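Local coordinates for protein beta-agarase (Persicobacter, PDB 6AII) that probably hydrolyses agarose as a family GH16 beta-agarase that produces neoagarobiose, its catalytic domain carrying a bound calcium ion, at residues Thr210-Gly214 with Glu215-Ile219; Asp57-Pro61 with Thr62-His66. One frame throughout, in Å; residues are numbered along the deposited sequence.

Interaction 1 of 2, residues Thr210-Gly214 with Glu215-Ile219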
loop_
_atom_site.group_PDB
_atom_site.type_symbol
_atom_site.label_atom_id
_atom_site.label_comp_id
_atom_site.label_asym_id
_atom_site.label_seq_id
_atom_site.Cartn_x
_atom_site.Cartn_y
_atom_site.Cartn_z
ATOM N N THR A 210 -10.923 2.278 -15.572
ATOM C CA THR A 210 -10.578 0.871 -15.698
ATOM C C THR A 210 -9.347 0.456 -14.861
ATOM O O THR A 210 -9.198 -0.731 -14.520
ATOM C CB THR A 210 -10.319 0.484 -17.153
ATOM O OG1 THR A 210 -9.255 1.268 -17.654
ATOM C CG2 THR A 210 -11.542 0.672 -18.023
ATOM N N ASP A 211 -8.449 1.375 -14.592
ATOM C CA ASP A 211 -7.252 1.026 -13.873
ATOM C C ASP A 211 -6.594 2.328 -13.388
ATOM O O ASP A 211 -7.018 3.418 -13.795
ATOM C CB ASP A 211 -6.246 0.292 -14.763
ATOM C CG ASP A 211 -5.760 1.142 -15.932
ATOM O OD1 ASP A 211 -4.863 1.975 -15.767
ATOM O OD2 ASP A 211 -6.451 1.081 -16.997
ATOM N N TRP A 212 -5.534 2.180 -12.597
ATOM C CA TRP A 212 -4.826 3.300 -11.972
ATOM C C TRP A 212 -3.389 3.371 -12.501
ATOM O O TRP A 212 -2.506 3.957 -11.804
ATOM C CB TRP A 212 -4.897 3.148 -10.445
ATOM C CG TRP A 212 -6.278 3.216 -9.907
ATOM C CD1 TRP A 212 -7.186 2.210 -9.921
ATOM C CD2 TRP A 212 -6.969 4.393 -9.445
ATOM N NE1 TRP A 212 -8.372 2.630 -9.421
ATOM C CE2 TRP A 212 -8.280 3.972 -9.123
ATOM C CE3 TRP A 212 -6.586 5.716 -9.185
ATOM C CZ2 TRP A 212 -9.242 4.827 -8.679
ATOM C CZ3 TRP A 212 -7.553 6.571 -8.712
ATOM C CH2 TRP A 212 -8.855 6.135 -8.437
ATOM N N ALA A 213 -3.124 2.727 -13.628
ATOM C CA ALA A 213 -1.767 2.512 -14.034
ATOM C C ALA A 213 -1.257 3.469 -15.099
ATOM O O ALA A 213 -0.170 3.214 -15.584
ATOM C CB ALA A 213 -1.603 1.078 -14.549
ATOM N N GLY A 214 -2.013 4.436 -15.562
ATOM C CA GLY A 214 -1.494 5.246 -16.692
ATOM C C GLY A 214 -0.947 6.614 -16.338
ATOM O O GLY A 214 -0.619 7.380 -17.245
ATOM N N GLU A 215 -0.927 6.961 -15.054
ATOM C CA GLU A 215 -0.562 8.282 -14.591
ATOM C C GLU A 215 -0.187 8.167 -13.122
ATOM O O GLU A 215 -0.492 7.128 -12.490
ATOM C CB GLU A 215 -1.736 9.228 -14.738
ATOM C CG GLU A 215 -2.954 8.863 -13.938
ATOM C CD GLU A 215 -4.110 9.826 -14.200
ATOM O OE1 GLU A 215 -4.097 10.907 -13.622
ATOM O OE2 GLU A 215 -5.003 9.463 -14.961
ATOM N N TYR A 216 0.359 9.224 -12.534
ATOM C CA TYR A 216 0.584 9.220 -11.099
ATOM C C TYR A 216 -0.725 9.413 -10.337
ATOM O O TYR A 216 -1.632 10.135 -10.800
ATOM C CB TYR A 216 1.573 10.328 -10.707
ATOM C CG TYR A 216 3.001 9.944 -11.026
ATOM C CD1 TYR A 216 3.581 10.191 -12.251
ATOM C CD2 TYR A 216 3.775 9.267 -10.103
ATOM C CE1 TYR A 216 4.903 9.827 -12.516
ATOM C CE2 TYR A 216 5.082 8.863 -10.371
ATOM C CZ TYR A 216 5.651 9.134 -11.587
ATOM O OH TYR A 216 6.951 8.700 -11.799
ATOM N N SER A 217 -0.835 8.750 -9.203
ATOM C CA SER A 217 -1.907 8.896 -8.240
ATOM C C SER A 217 -1.285 9.314 -6.910
ATOM O O SER A 217 -0.208 8.813 -6.565
ATOM C CB SER A 217 -2.627 7.583 -8.053
ATOM O OG SER A 217 -3.092 7.077 -9.272
ATOM N N THR A 218 -1.991 10.065 -6.108
ATOM C CA THR A 218 -1.655 10.246 -4.710
ATOM C C THR A 218 -2.622 9.474 -3.826
ATOM O O THR A 218 -3.823 9.430 -4.081
ATOM C CB THR A 218 -1.567 11.708 -4.245
ATOM O OG1 THR A 218 -2.842 12.350 -4.344
ATOM C CG2 THR A 218 -0.529 12.442 -5.039
ATOM N N ILE A 219 -2.123 8.710 -2.878
ATOM C CA ILE A 219 -2.959 7.992 -1.929
ATOM C C ILE A 219 -2.385 8.239 -0.539
ATOM O O ILE A 219 -1.182 8.099 -0.311
ATOM C CB ILE A 219 -3.044 6.473 -2.245
ATOM C CG1 ILE A 219 -3.253 6.269 -3.729
ATOM C CG2 ILE A 219 -4.167 5.866 -1.448
ATOM C CD1 ILE A 219 -2.749 5.005 -4.283
HETATM O O HOH W 1 -1.026 5.466 -10.340
#
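In the loop that leads into strand 217-225, the indole of Trp212 and the hydroxyl of Ser217 meet at the edge of the ring, across a bend that closes round one water molecule. Ser217 OG comes up to the six-membered ring close to its plane, 3.8 Å from Trp212 CE3. Ser217 turns its hydroxyl back toward the loop, OG lying beside its own backbone N (chi1 -55°), and there it also meets the water at 2.8 Å from OG. The same water is 2.6 Å from Trp212 O and 2.8 Å from Glu215 O, standing between two acceptors that cannot bond each other, though it need not donate to both at once. A serine suits this place because it is small enough to sit beside the indole and still offers a polar atom to the water.

Strand 217-225 belongs to an antiparallel sheet of the GH16 beta-sandwich, and Ser217 begins it by pairing through its backbone with Val124 of strand 118-125. Before the bend, Asp211 forms an Asx turn: its OD1 accepts Ala213 N at 2.9 Å through the anti lone pair, the short side chain reaching forward to the backbone two residues on. Trp212 fills a buried place, its NE1 bonded to Lys171 O and its ring in cation-pi contact with Arg209. Exposed at the bend lie Gly214 and Glu215, whose OE2 makes a long, weak ion pair with Arg209.

Interaction 2 of 2, residues Asp57-Pro61 with Thr62-His66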
loop_
_atom_site.group_PDB
_atom_site.type_symbol
_atom_site.label_atom_id
_atom_site.label_comp_id
_atom_site.label_asym_id
_atom_site.label_seq_id
_atom_site.Cartn_x
_atom_site.Cartn_y
_atom_site.Cartn_z
ATOM N N ASP A 57 11.613 -13.936 1.144
ATOM C CA ASP A 57 11.643 -13.263 -0.169
ATOM C C ASP A 57 10.243 -13.182 -0.801
ATOM O O ASP A 57 10.151 -12.858 -1.984
ATOM C CB ASP A 57 12.715 -13.828 -1.101
ATOM C CG ASP A 57 12.458 -15.179 -1.754
ATOM O OD1 ASP A 57 11.569 -15.926 -1.296
ATOM O OD2 ASP A 57 13.165 -15.473 -2.718
ATOM N N GLY A 58 9.192 -13.475 -0.071
ATOM C CA GLY A 58 7.892 -13.016 -0.447
ATOM C C GLY A 58 6.914 -14.135 -0.751
ATOM O O GLY A 58 7.235 -15.315 -0.757
ATOM N N PRO A 59 5.684 -13.726 -1.037
ATOM C CA PRO A 59 4.525 -14.642 -1.151
ATOM C C PRO A 59 4.429 -15.201 -2.548
ATOM O O PRO A 59 4.937 -14.586 -3.485
ATOM C CB PRO A 59 3.303 -13.783 -0.856
ATOM C CG PRO A 59 3.731 -12.442 -1.465
ATOM C CD PRO A 59 5.208 -12.313 -1.139
ATOM N N GLY A 60 3.784 -16.376 -2.717
ATOM C CA GLY A 60 3.579 -16.811 -4.064
ATOM C C GLY A 60 4.931 -17.025 -4.757
ATOM O O GLY A 60 5.924 -17.363 -4.128
ATOM N N PRO A 61 4.934 -16.818 -6.051
ATOM C CA PRO A 61 6.152 -16.943 -6.863
ATOM C C PRO A 61 7.000 -15.662 -6.890
ATOM O O PRO A 61 7.921 -15.571 -7.686
ATOM C CB PRO A 61 5.655 -17.318 -8.251
ATOM C CG PRO A 61 4.333 -16.571 -8.349
ATOM C CD PRO A 61 3.782 -16.667 -6.952
ATOM N N THR A 62 6.654 -14.744 -6.003
ATOM C CA THR A 62 7.479 -13.563 -5.772
ATOM C C THR A 62 8.885 -13.963 -5.269
ATOM O O THR A 62 9.017 -14.796 -4.351
ATOM C CB THR A 62 6.842 -12.653 -4.722
ATOM O OG1 THR A 62 5.452 -12.419 -5.025
ATOM C CG2 THR A 62 7.647 -11.380 -4.518
ATOM N N GLN A 63 9.927 -13.293 -5.808
ATOM C CA GLN A 63 11.263 -13.351 -5.278
ATOM C C GLN A 63 11.804 -11.933 -5.097
ATOM O O GLN A 63 12.326 -11.345 -6.032
ATOM C CB GLN A 63 12.234 -14.098 -6.213
ATOM C CG GLN A 63 12.025 -15.612 -6.167
ATOM C CD GLN A 63 12.984 -16.395 -7.026
ATOM O OE1 GLN A 63 13.473 -15.944 -8.058
ATOM N NE2 GLN A 63 13.261 -17.626 -6.569
ATOM N N TRP A 64 11.594 -11.400 -3.907
ATOM C CA TRP A 64 12.116 -10.051 -3.584
ATOM C C TRP A 64 13.627 -10.115 -3.655
ATOM O O TRP A 64 14.212 -11.105 -3.141
ATOM C CB TRP A 64 11.670 -9.570 -2.228
ATOM C CG TRP A 64 10.229 -9.193 -2.155
ATOM C CD1 TRP A 64 9.466 -8.610 -3.128
ATOM C CD2 TRP A 64 9.373 -9.405 -1.039
ATOM N NE1 TRP A 64 8.199 -8.425 -2.667
ATOM C CE2 TRP A 64 8.103 -8.910 -1.402
ATOM C CE3 TRP A 64 9.551 -9.919 0.245
ATOM C CZ2 TRP A 64 7.022 -8.917 -0.538
ATOM C CZ3 TRP A 64 8.460 -9.955 1.084
ATOM C CH2 TRP A 64 7.224 -9.451 0.714
ATOM N N ARG A 65 14.224 -9.119 -4.305
ATOM C CA ARG A 65 15.665 -9.066 -4.450
ATOM C C ARG A 65 16.071 -7.637 -4.150
ATOM O O ARG A 65 15.438 -6.719 -4.640
ATOM C CB ARG A 65 16.083 -9.457 -5.858
ATOM C CG ARG A 65 15.889 -10.934 -6.196
ATOM C CD ARG A 65 16.768 -11.814 -5.339
ATOM N NE ARG A 65 16.612 -13.243 -5.651
ATOM C CZ ARG A 65 15.862 -14.108 -4.966
ATOM N NH1 ARG A 65 15.062 -13.717 -3.969
ATOM N NH2 ARG A 65 15.949 -15.412 -5.297
ATOM N N HIS A 66 17.186 -7.488 -3.455
ATOM C CA HIS A 66 17.686 -6.152 -3.154
ATOM C C HIS A 66 17.871 -5.343 -4.456
ATOM O O HIS A 66 17.558 -4.110 -4.490
ATOM C CB HIS A 66 19.061 -6.243 -2.461
ATOM C CG HIS A 66 18.952 -6.816 -1.094
ATOM N ND1 HIS A 66 19.227 -8.161 -0.832
ATOM C CD2 HIS A 66 18.508 -6.306 0.067
ATOM C CE1 HIS A 66 18.971 -8.418 0.432
ATOM N NE2 HIS A 66 18.616 -7.286 1.029
HETATM O O HOH W 2 15.228 -17.260 -3.140
#
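Asp57 and Arg65 lie side by side and point the same way, their carboxylate and guanidinium planes nearly coplanar at 18°. Asp57 OD2 meets the guanidinium at its edge, using the anti lone pair to accept NH1 of Arg65 at 2.9 Å in an almost straight salt bridge. A bend at chi2 (-64°) folds the arginine back, and the same NH1 also donates to Trp64 O, from above that carbonyl's plane. One water closes the arrangement, donating to Asp57 OD2 and accepting from Arg65 NH2. The other carboxylate oxygen, Asp57 OD1, has a second cationic partner in Lys87, which would probably favour the charged form of the acid.

Between these ends the chain reverses through a type II' beta turn from Pro59 to Thr62, which delivers it into strand 62-64, a strand running parallel to strand 97-110 in the mixed sheet. Gly60 takes the positive phi that the turn needs, and Pro59 O accepts Thr62 N at 3.1 Å. Nearer the start of the reversal, Trp64 N donates to Asp57 O at 2.8 Å.

The Trp64 indole spreads over the incoming limb. Gly58 CA makes a CH-pi contact over one face, 3.6 Å from the centroid of the six-membered ring, and with no side chain it can come this close. Pro59, crossing the indole at about a right angle, brings CD to 3.9 Å from Trp64 CZ2. The indole N-H is spent on Ile286 O of strand 280-287.

How the interactions relate
Interaction 2 comes first along the chain and closes long before interaction 1 opens. Their centres are 24 Å apart and their nearest atoms about 17 Å, so the two do not touch. Each shapes the entry into a strand, but of different sheets: residues 57-66 lead into strand 62-64 of the mixed sheet, beside strand 97-110, whereas residues 210-219 lead into strand 217-225 of the antiparallel sheet, beside strand 118-125. In the beta-sandwich (jelly-roll) fold of GH16 enzymes two such sheets pack together, and here one strand of each is led in by a local bend or turn of the chain. Tyr216 in interaction 1 also touches Asp316, a ligand of the calcium ion.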